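Local coordinates for glutamate--tRNA ligase (Elizabethkingia anophelis, PDB 6B1Z), which attaches glutamate to its cognate tRNA in an ATP-dependent reaction, as a class I aminoacyl-tRNA synthetase, at residues Gly27-Ala32 with Asn309-Leu314; Asp35-Lys40 with Val325-Met330; Glu68-Glu71 with Val76-Glu79; Leu260-Lys265 with Lys270-Lys275. All blocks are in the same frame, centred on the assembly; numbering follows the deposited sequence.

Interaction 1: residues Gly27-Ala32 with Asn309-Leu314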
loop_
_atom_site.group_PDB
_atom_site.type_symbol
_atom_site.label_atom_id
_atom_site.label_comp_id
_atom_site.label_asym_id
_atom_site.label_seq_id
_atom_site.Cartn_x
_atom_site.Cartn_y
_atom_site.Cartn_z
ATOM N N GLY A 27 -1.568 4.980 -0.480
ATOM C CA GLY A 27 -1.172 6.145 -1.257
ATOM C C GLY A 27 0.333 6.301 -1.358
ATOM O O GLY A 27 0.860 6.675 -2.408
ATOM N N GLY A 28 1.056 6.014 -0.268
ATOM C CA GLY A 28 2.503 6.133 -0.309
ATOM C C GLY A 28 3.163 5.068 -1.164
ATOM O O GLY A 28 4.127 5.342 -1.876
ATOM N N VAL A 29 2.641 3.839 -1.115
ATOM C CA VAL A 29 3.127 2.784 -2.000
ATOM C C VAL A 29 2.944 3.189 -3.451
ATOM O O VAL A 29 3.841 2.989 -4.282
ATOM C CB VAL A 29 2.393 1.466 -1.704
ATOM C CG1 VAL A 29 2.785 0.386 -2.734
ATOM C CG2 VAL A 29 2.698 1.008 -0.280
ATOM N N ARG A 30 1.778 3.761 -3.776
ATOM C CA ARG A 30 1.520 4.174 -5.159
ATOM C C ARG A 30 2.473 5.269 -5.602
ATOM O O ARG A 30 2.983 5.234 -6.733
ATOM C CB ARG A 30 0.075 4.625 -5.350
ATOM C CG ARG A 30 -0.265 4.855 -6.845
ATOM C CD ARG A 30 -1.632 5.446 -7.080
ATOM N NE ARG A 30 -1.790 6.709 -6.370
ATOM C CZ ARG A 30 -2.932 7.378 -6.284
ATOM N NH1 ARG A 30 -4.027 6.949 -6.912
ATOM N NH2 ARG A 30 -2.965 8.492 -5.571
ATOM N N THR A 31 2.720 6.256 -4.737
ATOM C CA THR A 31 3.665 7.312 -5.084
ATOM C C THR A 31 5.050 6.740 -5.348
ATOM O O THR A 31 5.690 7.063 -6.361
ATOM C CB THR A 31 3.705 8.360 -3.977
ATOM O OG1 THR A 31 2.441 9.035 -3.947
ATOM C CG2 THR A 31 4.831 9.374 -4.266
ATOM N N ALA A 32 5.530 5.871 -4.448
ATOM C CA ALA A 32 6.820 5.226 -4.661
ATOM C C ALA A 32 6.845 4.446 -5.972
ATOM O O ALA A 32 7.832 4.509 -6.712
ATOM C CB ALA A 32 7.145 4.292 -3.484
ATOM N N ASN A 309 0.634 -4.780 -8.969
ATOM C CA ASN A 309 -0.208 -4.640 -10.157
ATOM C C ASN A 309 -1.511 -3.915 -9.800
ATOM O O ASN A 309 -1.962 -3.016 -10.530
ATOM C CB ASN A 309 -0.465 -6.049 -10.743
ATOM C CG ASN A 309 -0.949 -6.050 -12.208
ATOM O OD1 ASN A 309 -0.892 -7.089 -12.871
ATOM N ND2 ASN A 309 -1.478 -4.927 -12.696
ATOM N N MET A 310 -2.119 -4.289 -8.674
ATOM C CA MET A 310 -3.352 -3.640 -8.233
ATOM C C MET A 310 -3.115 -2.158 -7.938
ATOM O O MET A 310 -3.885 -1.287 -8.373
ATOM C CB MET A 310 -3.885 -4.375 -7.000
ATOM C CG MET A 310 -5.149 -3.762 -6.378
ATOM S SD MET A 310 -4.820 -2.393 -5.238
ATOM C CE MET A 310 -4.062 -3.247 -3.876
ATOM N N VAL A 311 -2.034 -1.856 -7.217
ATOM C CA VAL A 311 -1.770 -0.467 -6.838
ATOM C C VAL A 311 -1.528 0.392 -8.070
ATOM O O VAL A 311 -2.017 1.528 -8.158
ATOM C CB VAL A 311 -0.584 -0.409 -5.855
ATOM C CG1 VAL A 311 -0.178 1.059 -5.599
ATOM C CG2 VAL A 311 -0.969 -1.065 -4.520
ATOM N N ALA A 312 -0.798 -0.141 -9.055
ATOM C CA ALA A 312 -0.506 0.615 -10.269
ATOM C C ALA A 312 -1.768 1.072 -10.974
ATOM O O ALA A 312 -1.808 2.166 -11.543
ATOM C CB ALA A 312 0.329 -0.242 -11.226
ATOM N N MET A 313 -2.810 0.244 -10.958
ATOM C CA MET A 313 -4.010 0.540 -11.716
ATOM C C MET A 313 -4.966 1.470 -10.980
ATOM O O MET A 313 -6.064 1.719 -11.488
ATOM C CB MET A 313 -4.704 -0.774 -12.100
ATOM C CG MET A 313 -3.820 -1.675 -12.967
ATOM S SD MET A 313 -3.061 -0.796 -14.367
ATOM C CE MET A 313 -2.077 -2.112 -15.082
ATOM N N LEU A 314 -4.577 1.985 -9.809
ATOM C CA LEU A 314 -5.365 3.006 -9.107
ATOM C C LEU A 314 -5.088 4.366 -9.745
ATOM O O LEU A 314 -4.405 5.240 -9.198
ATOM C CB LEU A 314 -5.048 2.995 -7.613
ATOM C CG LEU A 314 -5.467 1.727 -6.860
ATOM C CD1 LEU A 314 -4.958 1.767 -5.432
ATOM C CD2 LEU A 314 -6.988 1.552 -6.884
#

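Interaction 2: residues Asp35-Lys40 with Val325-Met330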
loop_
_atom_site.group_PDB
_atom_site.type_symbol
_atom_site.label_atom_id
_atom_site.label_comp_id
_atom_site.label_asym_id
_atom_site.label_seq_id
_atom_site.Cartn_x
_atom_site.Cartn_y
_atom_site.Cartn_z
ATOM N N ASP A 35 7.069 6.854 -8.915
ATOM C CA ASP A 35 8.467 7.296 -8.951
ATOM C C ASP A 35 9.355 6.278 -9.656
ATOM O O ASP A 35 10.152 6.621 -10.543
ATOM C CB ASP A 35 9.007 7.484 -7.531
ATOM C CG ASP A 35 8.596 8.770 -6.890
ATOM O OD1 ASP A 35 8.570 9.817 -7.580
ATOM O OD2 ASP A 35 8.339 8.737 -5.655
ATOM N N TYR A 36 9.269 5.021 -9.214
ATOM C CA TYR A 36 10.123 3.962 -9.740
ATOM C C TYR A 36 9.862 3.734 -11.221
ATOM O O TYR A 36 10.797 3.696 -12.033
ATOM C CB TYR A 36 9.866 2.687 -8.936
ATOM C CG TYR A 36 10.755 1.514 -9.283
ATOM C CD1 TYR A 36 12.093 1.495 -8.913
ATOM C CD2 TYR A 36 10.246 0.416 -9.967
ATOM C CE1 TYR A 36 12.898 0.419 -9.219
ATOM C CE2 TYR A 36 11.042 -0.663 -10.278
ATOM C CZ TYR A 36 12.375 -0.657 -9.906
ATOM O OH TYR A 36 13.178 -1.734 -10.224
ATOM N N LEU A 37 8.586 3.604 -11.590
ATOM C CA LEU A 37 8.239 3.368 -12.986
ATOM C C LEU A 37 8.686 4.522 -13.867
ATOM O O LEU A 37 9.212 4.301 -14.964
ATOM C CB LEU A 37 6.729 3.145 -13.125
ATOM C CG LEU A 37 6.145 1.897 -12.443
ATOM C CD1 LEU A 37 4.630 1.828 -12.635
ATOM C CD2 LEU A 37 6.810 0.635 -12.989
ATOM N N PHE A 38 8.501 5.760 -13.400
ATOM C CA PHE A 38 8.904 6.913 -14.201
ATOM C C PHE A 38 10.417 6.955 -14.373
ATOM O O PHE A 38 10.916 7.183 -15.483
ATOM C CB PHE A 38 8.393 8.207 -13.563
ATOM C CG PHE A 38 8.636 9.435 -14.400
ATOM C CD1 PHE A 38 7.840 9.719 -15.494
ATOM C CD2 PHE A 38 9.662 10.317 -14.078
ATOM C CE1 PHE A 38 8.069 10.849 -16.260
ATOM C CE2 PHE A 38 9.887 11.447 -14.844
ATOM C CZ PHE A 38 9.090 11.713 -15.921
ATOM N N ALA A 39 11.164 6.713 -13.296
ATOM C CA ALA A 39 12.624 6.706 -13.407
ATOM C C ALA A 39 13.103 5.585 -14.323
ATOM O O ALA A 39 13.917 5.811 -15.229
ATOM C CB ALA A 39 13.260 6.578 -12.022
ATOM N N LYS A 40 12.592 4.367 -14.128
ATOM C CA LYS A 40 13.108 3.257 -14.926
ATOM C C LYS A 40 12.677 3.368 -16.387
ATOM O O LYS A 40 13.450 3.032 -17.295
ATOM C CB LYS A 40 12.669 1.917 -14.330
ATOM C CG LYS A 40 13.289 1.605 -12.961
ATOM C CD LYS A 40 14.823 1.758 -12.946
ATOM C CE LYS A 40 15.293 2.576 -11.723
ATOM N NZ LYS A 40 16.696 3.120 -11.811
ATOM N N VAL A 325 0.024 -7.155 -15.694
ATOM C CA VAL A 325 1.321 -6.721 -16.205
ATOM C C VAL A 325 2.373 -6.929 -15.124
ATOM O O VAL A 325 2.126 -6.696 -13.935
ATOM C CB VAL A 325 1.310 -5.248 -16.670
ATOM C CG1 VAL A 325 0.779 -5.144 -18.104
ATOM C CG2 VAL A 325 0.502 -4.390 -15.722
ATOM N N SER A 326 3.552 -7.359 -15.553
ATOM C CA SER A 326 4.717 -7.490 -14.697
ATOM C C SER A 326 5.357 -6.124 -14.454
ATOM O O SER A 326 5.075 -5.142 -15.145
ATOM C CB SER A 326 5.747 -8.406 -15.351
ATOM O OG SER A 326 6.335 -7.752 -16.472
ATOM N N MET A 327 6.263 -6.074 -13.475
ATOM C CA MET A 327 7.020 -4.842 -13.255
ATOM C C MET A 327 7.756 -4.407 -14.522
ATOM O O MET A 327 7.774 -3.218 -14.854
ATOM C CB MET A 327 8.008 -5.026 -12.102
ATOM C CG MET A 327 8.794 -3.770 -11.728
ATOM S SD MET A 327 7.767 -2.480 -11.004
ATOM C CE MET A 327 7.633 -3.073 -9.329
ATOM N N ASP A 328 8.384 -5.350 -15.237
ATOM C CA ASP A 328 9.090 -4.976 -16.462
ATOM C C ASP A 328 8.139 -4.411 -17.510
ATOM O O ASP A 328 8.478 -3.450 -18.212
ATOM C CB ASP A 328 9.860 -6.169 -17.029
ATOM C CG ASP A 328 11.162 -6.417 -16.298
ATOM O OD1 ASP A 328 11.652 -5.486 -15.622
ATOM O OD2 ASP A 328 11.697 -7.542 -16.405
ATOM N N GLU A 329 6.946 -4.998 -17.640
ATOM C CA GLU A 329 5.969 -4.469 -18.591
ATOM C C GLU A 329 5.489 -3.078 -18.181
ATOM O O GLU A 329 5.335 -2.195 -19.037
ATOM C CB GLU A 329 4.801 -5.453 -18.730
ATOM C CG GLU A 329 5.218 -6.733 -19.455
ATOM C CD GLU A 329 4.193 -7.860 -19.413
ATOM O OE1 GLU A 329 3.458 -7.988 -18.411
ATOM O OE2 GLU A 329 4.144 -8.642 -20.392
ATOM N N MET A 330 5.261 -2.864 -16.882
ATOM C CA MET A 330 4.853 -1.541 -16.417
ATOM C C MET A 330 5.943 -0.512 -16.660
ATOM O O MET A 330 5.650 0.619 -17.063
ATOM C CB MET A 330 4.482 -1.581 -14.937
ATOM C CG MET A 330 3.188 -2.327 -14.679
ATOM S SD MET A 330 2.520 -2.156 -13.017
ATOM C CE MET A 330 3.615 -3.201 -12.061
#

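Interaction 3: residues Glu68-Glu71 with Val76-Glu79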
loop_
_atom_site.group_PDB
_atom_site.type_symbol
_atom_site.label_atom_id
_atom_site.label_comp_id
_atom_site.label_asym_id
_atom_site.label_seq_id
_atom_site.Cartn_x
_atom_site.Cartn_y
_atom_site.Cartn_z
ATOM N N GLU A 68 12.083 -2.339 3.969
ATOM C CA GLU A 68 11.567 -3.703 3.866
ATOM C C GLU A 68 10.385 -3.773 2.904
ATOM O O GLU A 68 10.256 -4.729 2.135
ATOM C CB GLU A 68 11.179 -4.235 5.248
ATOM C CG GLU A 68 10.765 -5.708 5.249
ATOM C CD GLU A 68 10.481 -6.248 6.646
ATOM O OE1 GLU A 68 10.859 -5.588 7.641
ATOM O OE2 GLU A 68 9.882 -7.341 6.751
ATOM N N ALA A 69 9.527 -2.752 2.910
ATOM C CA ALA A 69 8.372 -2.776 2.012
ATOM C C ALA A 69 8.796 -2.595 0.565
ATOM O O ALA A 69 8.293 -3.291 -0.326
ATOM C CB ALA A 69 7.374 -1.692 2.414
ATOM N N LEU A 70 9.714 -1.659 0.312
ATOM C CA LEU A 70 10.220 -1.478 -1.043
ATOM C C LEU A 70 10.936 -2.730 -1.533
ATOM O O LEU A 70 10.797 -3.107 -2.703
ATOM C CB LEU A 70 11.156 -0.268 -1.097
ATOM C CG LEU A 70 10.552 1.099 -0.793
ATOM C CD1 LEU A 70 11.667 2.138 -0.805
ATOM C CD2 LEU A 70 9.471 1.430 -1.825
ATOM N N GLU A 71 11.695 -3.396 -0.648
ATOM C CA GLU A 71 12.372 -4.640 -1.024
ATOM C C GLU A 71 11.366 -5.745 -1.333
ATOM O O GLU A 71 11.553 -6.515 -2.288
ATOM C CB GLU A 71 13.346 -5.053 0.090
ATOM C CG GLU A 71 14.582 -4.124 0.176
ATOM C CD GLU A 71 15.370 -4.230 1.488
ATOM O OE1 GLU A 71 14.980 -5.017 2.372
ATOM O OE2 GLU A 71 16.390 -3.513 1.634
ATOM N N VAL A 76 13.995 -1.190 -5.336
ATOM C CA VAL A 76 15.117 -0.785 -4.484
ATOM C C VAL A 76 15.647 0.567 -4.957
ATOM O O VAL A 76 15.952 0.725 -6.153
ATOM C CB VAL A 76 16.215 -1.839 -4.509
ATOM C CG1 VAL A 76 17.376 -1.413 -3.623
ATOM C CG2 VAL A 76 15.672 -3.212 -4.072
ATOM N N PRO A 77 15.801 1.542 -4.061
ATOM C CA PRO A 77 16.326 2.846 -4.470
ATOM C C PRO A 77 17.754 2.766 -4.992
ATOM O O PRO A 77 18.577 1.975 -4.523
ATOM C CB PRO A 77 16.260 3.672 -3.180
ATOM C CG PRO A 77 15.222 2.978 -2.338
ATOM C CD PRO A 77 15.366 1.531 -2.655
ATOM N N ASP A 78 18.044 3.634 -5.960
ATOM C CA ASP A 78 19.408 3.781 -6.466
ATOM C C ASP A 78 20.295 4.559 -5.502
ATOM O O ASP A 78 21.518 4.349 -5.470
ATOM C CB ASP A 78 19.374 4.497 -7.821
ATOM C CG ASP A 78 18.603 3.726 -8.869
ATOM O OD1 ASP A 78 18.938 2.540 -9.099
ATOM O OD2 ASP A 78 17.650 4.286 -9.448
ATOM N N GLU A 79 19.698 5.474 -4.739
ATOM C CA GLU A 79 20.373 6.308 -3.753
ATOM C C GLU A 79 19.494 6.325 -2.512
ATOM O O GLU A 79 18.277 6.469 -2.633
ATOM C CB GLU A 79 20.587 7.736 -4.282
ATOM C CG GLU A 79 21.421 7.765 -5.564
ATOM C CD GLU A 79 21.486 9.122 -6.235
ATOM O OE1 GLU A 79 21.325 10.174 -5.564
ATOM O OE2 GLU A 79 21.725 9.131 -7.467
#

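Interaction 4: residues Leu260-Lys265 with Lys270-Lys275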
loop_
_atom_site.group_PDB
_atom_site.type_symbol
_atom_site.label_atom_id
_atom_site.label_comp_id
_atom_site.label_asym_id
_atom_site.label_seq_id
_atom_site.Cartn_x
_atom_site.Cartn_y
_atom_site.Cartn_z
ATOM N N LEU A 260 -9.813 7.040 -3.399
ATOM C CA LEU A 260 -11.151 7.218 -2.864
ATOM C C LEU A 260 -11.638 5.968 -2.124
ATOM O O LEU A 260 -11.134 4.855 -2.313
ATOM C CB LEU A 260 -12.114 7.588 -3.991
ATOM C CG LEU A 260 -11.712 8.841 -4.772
ATOM C CD1 LEU A 260 -12.655 9.054 -5.930
ATOM C CD2 LEU A 260 -11.703 10.062 -3.865
ATOM N N LYS A 261 -12.639 6.178 -1.266
ATOM C CA LYS A 261 -13.245 5.080 -0.525
ATOM C C LYS A 261 -13.873 4.068 -1.482
ATOM O O LYS A 261 -14.269 4.413 -2.602
ATOM C CB LYS A 261 -14.326 5.606 0.419
ATOM C CG LYS A 261 -13.794 6.336 1.621
ATOM C CD LYS A 261 -14.917 6.609 2.614
ATOM C CE LYS A 261 -14.431 7.458 3.770
ATOM N NZ LYS A 261 -13.258 6.837 4.445
ATOM N N PRO A 262 -14.003 2.809 -1.058
ATOM C CA PRO A 262 -14.647 1.823 -1.941
ATOM C C PRO A 262 -16.077 2.187 -2.287
ATOM O O PRO A 262 -16.529 1.933 -3.410
ATOM C CB PRO A 262 -14.577 0.523 -1.126
ATOM C CG PRO A 262 -13.482 0.731 -0.143
ATOM C CD PRO A 262 -13.499 2.202 0.187
ATOM N N GLU A 263 -16.803 2.774 -1.346
ATOM C CA GLU A 263 -18.196 3.141 -1.560
ATOM C C GLU A 263 -18.474 4.434 -0.816
ATOM O O GLU A 263 -17.920 4.672 0.263
ATOM C CB GLU A 263 -19.152 2.015 -1.105
ATOM C CG GLU A 263 -19.108 0.778 -2.020
ATOM C CD GLU A 263 -19.756 -0.464 -1.419
ATOM O OE1 GLU A 263 -20.343 -0.366 -0.321
ATOM O OE2 GLU A 263 -19.671 -1.542 -2.053
ATOM N N GLY A 264 -19.320 5.273 -1.405
ATOM C CA GLY A 264 -19.653 6.541 -0.803
ATOM C C GLY A 264 -18.648 7.632 -1.123
ATOM O O GLY A 264 -17.698 7.461 -1.897
ATOM N N LYS A 265 -18.878 8.787 -0.500
ATOM C CA LYS A 265 -18.006 9.942 -0.645
ATOM C C LYS A 265 -16.819 9.848 0.316
ATOM O O LYS A 265 -16.854 9.135 1.322
ATOM C CB LYS A 265 -18.788 11.233 -0.390
ATOM N N LYS A 270 -7.976 3.961 6.946
ATOM C CA LYS A 270 -7.966 2.727 7.725
ATOM C C LYS A 270 -9.348 2.378 8.258
ATOM O O LYS A 270 -9.622 1.201 8.521
ATOM C CB LYS A 270 -6.972 2.839 8.885
ATOM N N ARG A 271 -10.225 3.374 8.419
ATOM C CA ARG A 271 -11.603 3.096 8.807
ATOM C C ARG A 271 -12.295 2.209 7.780
ATOM O O ARG A 271 -13.125 1.367 8.138
ATOM C CB ARG A 271 -12.372 4.407 8.987
ATOM N N ASP A 272 -11.965 2.380 6.498
ATOM C CA ASP A 272 -12.543 1.521 5.467
ATOM C C ASP A 272 -11.993 0.103 5.553
ATOM O O ASP A 272 -12.717 -0.868 5.307
ATOM C CB ASP A 272 -12.267 2.103 4.081
ATOM C CG ASP A 272 -12.851 3.486 3.902
ATOM O OD1 ASP A 272 -14.064 3.656 4.148
ATOM O OD2 ASP A 272 -12.097 4.410 3.529
ATOM N N GLY A 273 -10.703 -0.037 5.868
ATOM C CA GLY A 273 -10.140 -1.366 6.033
ATOM C C GLY A 273 -10.720 -2.093 7.233
ATOM O O GLY A 273 -11.010 -3.292 7.163
ATOM N N ASP A 274 -10.898 -1.379 8.351
ATOM C CA ASP A 274 -11.455 -2.000 9.551
ATOM C C ASP A 274 -12.937 -2.309 9.392
ATOM O O ASP A 274 -13.440 -3.243 10.025
ATOM C CB ASP A 274 -11.237 -1.105 10.774
ATOM C CG ASP A 274 -9.781 -1.040 11.196
ATOM O OD1 ASP A 274 -9.037 -2.003 10.904
ATOM O OD2 ASP A 274 -9.382 -0.031 11.815
ATOM N N LYS A 275 -13.651 -1.551 8.559
ATOM C CA LYS A 275 -15.075 -1.798 8.356
ATOM C C LYS A 275 -15.364 -2.825 7.266
ATOM O O LYS A 275 -16.428 -3.453 7.296
ATOM C CB LYS A 275 -15.800 -0.490 8.022
#

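Interaction 1: residues Gly27-Ala32 with Asn309-Leu314
The Arg-30 guanidinium meets Leu-314 at its edge: NH1 donates to the main-chain O of Leu-314 at 2.9 Å, with that oxygen 17° out of the guanidinium plane. Arg-30 lies on helix 26-41 of the Rossmann-type catalytic domain, two residues past the HIGH signature of class I synthetases, read here as His-Leu-Gly-Gly and ending in Gly-27 and Gly-28. The N-H...O angle of 147° makes the bond bent, and NH1 also sits tilted from the carbonyl plane. A bend at chi3 (57°) turns the otherwise extended arginine, and CD comes within 3.5 Å of the same Leu-314 O. NH2 donates to the main-chain O of Ser-257, so one guanidinium ties helix 26-41 both to the turn just after helix 304-312 and to the loop after strand 252-256. The buried apolar half of the contact belongs to Val-311, which comes against the arginine near its root. Its CG1 branch lies 3.6 Å from Arg-30 CB and equally close to CA, the closest carbon-carbon approach between the two segments. One residue earlier, Val-29 crosses Val-311 at about a right angle, their CG1 methyls 4.2 Å apart.

Interaction 2: residues Asp35-Lys40 with Val325-Met330
Met-327 reaches from the first turn of helix 327-333 to Tyr-36 and Leu-37 on helix 26-41, making a Met-aromatic contact at the edge of the tyrosine ring. Its CB does not itself aim at that helix; the approach is made further out. With CG anti to the backbone N (chi1 -176°), the chain is carried toward the ring, and CG arrives 4.1 Å from Tyr-36 CE2. A bend at chi2 then lays SD beside the rim, 3.8 Å from Tyr-36 CE2, and the sulfur stands 79° off the ring normal, close to the ring plane. The same sulfur touches Leu-37 CD2 at 3.8 Å, so it fills the angle between an aromatic edge and a branched aliphatic tip. One face of the ring carries Lys-40 CG, from one turn further along its own helix. Met-75 also packs on Met-327, bringing in the loop that follows helix 62-73.

Helix 327-333 starts with a capping box. Ser-326 OG accepts from Glu-329 N at 3.1 Å, while Ser-326 N donates to Glu-329 OE1 at 2.9 Å, reaching that oxygen on its anti side. This reciprocal pair fixes the first turn, which presents Met-327 and Met-330. Leu-37 spans both methionines: besides the sulfur of Met-327, its CD2 methyl meets Met-330 CB at 3.8 Å, and its CD1 methyl lies 4.1 Å from that same CB.

Interaction 3: residues Glu68-Glu71 with Val76-Glu79
Leu-70 turns CG anti to its own carbonyl carbon (chi1 -64°) and then extends CD1 away from CA (chi2 176°), a shape that delivers this one methyl to the ring of Pro-77. CD1 lands 4.0 Å from Pro-77 CG and 4.2 Å from Pro-77 CD, touching the proline along the side formed by those two carbons. The leucine and the proline ring cross at about a right angle, so the contact is a branch tip against a ring rather than two surfaces laid flush. The second pairing is looser and nearer the surface: Glu-71 CG stands 4.5 Å from Val-76 CG2, a carbon of the acidic chain beside one valine branch. The carboxylate of Glu-71 is engaged elsewhere, with OE2 in a salt bridge to Lys-82.

The chain leaves helix 62-73 and turns off roughly at a right angle to it, with Val-76 CA 5.9 Å from Glu-71 CA. Residues 76-79 then run beside strand 45-48 of the Rossmann-type catalytic domain, where Asp-78 and Glu-79 make backbone hydrogen bonds with Phe-46 and Leu-48. Pro-77 also packs on Leu-48, so its ring touches both that strand and the helix.

Interaction 4: residues Leu260-Lys265 with Lys270-Lys275
Lys-261 and Asp-272 form a salt bridge across the loop that holds the KMSKS signature of class I synthetases, read here as Lys-Leu-Ser-Lys-Arg and ending in Lys-270 and Arg-271. NZ of Lys-261 donates to Asp-272 OD2 at 2.8 Å, meeting it on the syn side and 23° out of the carboxylate plane. The lysine chain is extended as far as CE and bends only at chi4 (-55°), which turns NZ back to the acid. The carbons passed on the way also lie against the carboxylate: CG is 3.2 Å from Asp-272 OD2, and CD is 3.4 Å from Asp-272 OD1. Pro-262 CD packs against the same carboxylate, 4.0 Å from Asp-272 CG.

In the next shell, NZ also donates to the main-chain O of Lys-267, and Asp-272 OD2 accepts from the main-chain N of Ser-269, the residue just before helix 270-276. One ion pair thus holds the signature loop at two points and links back to the start of the helix. In related class I enzymes the KMSKS loop shifts as ATP binds, and it probably does so here. Further out, Arg-345 NH1 bonds to the main-chain O atoms of Lys-261 and Gly-264, joining the two ends of the preceding turn.

All four contacts lie in the catalytic domain. Interactions 1 and 2 use successive parts of helix 26-41, with centres 11 Å apart, and dock it against helices 304-312 and 327-333, which follow each other in the chain. Asn-309 OD1 of interaction 1 probably accepts from Val-325 N of interaction 2. Interaction 3 closes early in the chain, interaction 4 much later, and both nest inside the long loops closed by 1 and 2. Interaction 3 touches both: Ala-32 packs on Leu-70, and Lys-40 forms a salt bridge with Asp-78. Interaction 4 stands apart, its centre about 17 Å from that of interaction 1. The HIGH and KMSKS signatures thus sit on separate elements, which probably face a common active site.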